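Local atomic coordinates of transcriptional regulator, TetR family (Thermus thermophilus, PDB entry 3VPR), a protein that represses transcription as a TetR-family regulator, probably binding regulatory DNA through a helix-turn-helix motif. Residues K47-I50 / L51-S55. Numbering follows the deposited sequence.
Sequences KEEI and LYEIS
E49 and E53 bring their carboxylates together one helical turn apart, OE2 of E49 lying 2.5 Å from OE2 of E53, a spacing so short that one of the two acids probably holds a proton. The two groups meet with their planes 66° apart. E49 gets there because its CG is anti to the backbone N (chi1 172°) and the chain then bends at chi2; the same carboxylate lies at the edge of the Y52 ring, OE2 being 3.6 Å from CD2 of Y52. With an alanine here, OE2 of E53 would probably lose its closest partner across this turn, and the oxygen at the Y52 ring edge would be gone. On a neighbouring stripe of the helix, I50 CG2 packs 4.1 Å from I54 CD1. Beneath these side chains runs regular i to i+4 bonding, as from E53 N to E49 O (2.9 Å), in helix 47-70, which follows the predicted helix-turn-helix of this TetR-type DNA-binding region. S55 turns its OG back to L51 O (2.9 Å). Farther out, E53 OE2 has a long, weak ion pair with R5 NH2, I50 rests on L9 and A12 of helix 4-19, E48 OE2 accepts hydrogen bonds from N111 ND2 and S108 N, and K47 NZ bonds to Y21 O, with a cation-pi contact to its ring.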
# COMPACT_ATOMS: atom_id res chain seq x y z
N LYS A 47 20.99 16.27 0.67
CA LYS A 47 20.23 15.31 -0.12
C LYS A 47 18.87 15.11 0.54
O LYS A 47 17.84 14.99 -0.12
CB LYS A 47 20.98 13.98 -0.14
CG LYS A 47 20.33 12.87 -0.97
CD LYS A 47 21.07 11.53 -0.69
CE LYS A 47 20.35 10.34 -1.27
NZ LYS A 47 21.01 9.06 -0.89
N GLU A 48 18.88 15.07 1.87
CA GLU A 48 17.67 14.86 2.65
C GLU A 48 16.67 15.99 2.42
O GLU A 48 15.46 15.76 2.39
CB GLU A 48 18.05 14.73 4.14
CG GLU A 48 16.91 14.37 5.10
CD GLU A 48 16.06 15.56 5.48
OE1 GLU A 48 16.56 16.71 5.36
OE2 GLU A 48 14.91 15.36 5.92
N GLU A 49 17.17 17.21 2.25
CA GLU A 49 16.30 18.35 2.01
C GLU A 49 15.63 18.22 0.65
O GLU A 49 14.49 18.68 0.48
CB GLU A 49 17.08 19.67 2.09
CG GLU A 49 16.30 20.91 1.66
CD GLU A 49 15.20 21.28 2.63
OE1 GLU A 49 15.30 20.92 3.82
OE2 GLU A 49 14.24 21.97 2.22
N ILE A 50 16.31 17.60 -0.31
CA ILE A 50 15.76 17.40 -1.66
C ILE A 50 14.60 16.41 -1.56
O ILE A 50 13.51 16.64 -2.11
CB ILE A 50 16.83 16.86 -2.66
CG1 ILE A 50 17.94 17.90 -2.84
CG2 ILE A 50 16.19 16.53 -4.01
CD1 ILE A 50 19.02 17.50 -3.84
N LEU A 51 14.83 15.32 -0.85
CA LEU A 51 13.81 14.30 -0.63
C LEU A 51 12.64 14.94 0.13
O LEU A 51 11.48 14.66 -0.13
CB LEU A 51 14.37 13.15 0.21
CG LEU A 51 13.30 12.19 0.74
CD1 LEU A 51 12.56 11.57 -0.43
CD2 LEU A 51 13.92 11.11 1.62
N TYR A 52 12.97 15.78 1.09
CA TYR A 52 11.95 16.46 1.89
C TYR A 52 11.07 17.36 1.01
O TYR A 52 9.85 17.29 1.08
CB TYR A 52 12.62 17.27 3.00
CG TYR A 52 11.70 18.22 3.71
CD1 TYR A 52 10.58 17.76 4.41
CD2 TYR A 52 11.93 19.59 3.65
CE1 TYR A 52 9.72 18.65 5.03
CE2 TYR A 52 11.08 20.49 4.27
CZ TYR A 52 9.97 20.01 4.96
OH TYR A 52 9.11 20.91 5.55
N GLU A 53 11.68 18.19 0.17
CA GLU A 53 10.92 19.09 -0.70
C GLU A 53 10.10 18.35 -1.76
O GLU A 53 9.00 18.77 -2.11
CB GLU A 53 11.85 20.13 -1.33
CG GLU A 53 12.14 21.26 -0.34
CD GLU A 53 13.04 22.34 -0.88
OE1 GLU A 53 12.78 22.84 -1.99
OE2 GLU A 53 14.01 22.68 -0.18
N ILE A 54 10.63 17.24 -2.26
CA ILE A 54 9.87 16.44 -3.21
C ILE A 54 8.61 15.92 -2.49
O ILE A 54 7.50 15.98 -3.03
CB ILE A 54 10.71 15.26 -3.72
CG1 ILE A 54 11.73 15.76 -4.75
CG2 ILE A 54 9.80 14.18 -4.31
CD1 ILE A 54 12.72 14.70 -5.21
N SER A 55 8.78 15.42 -1.27
CA SER A 55 7.65 14.89 -0.50
C SER A 55 6.62 15.99 -0.24
O SER A 55 5.42 15.80 -0.46
CB SER A 55 8.14 14.32 0.83
OG SER A 55 9.02 13.24 0.59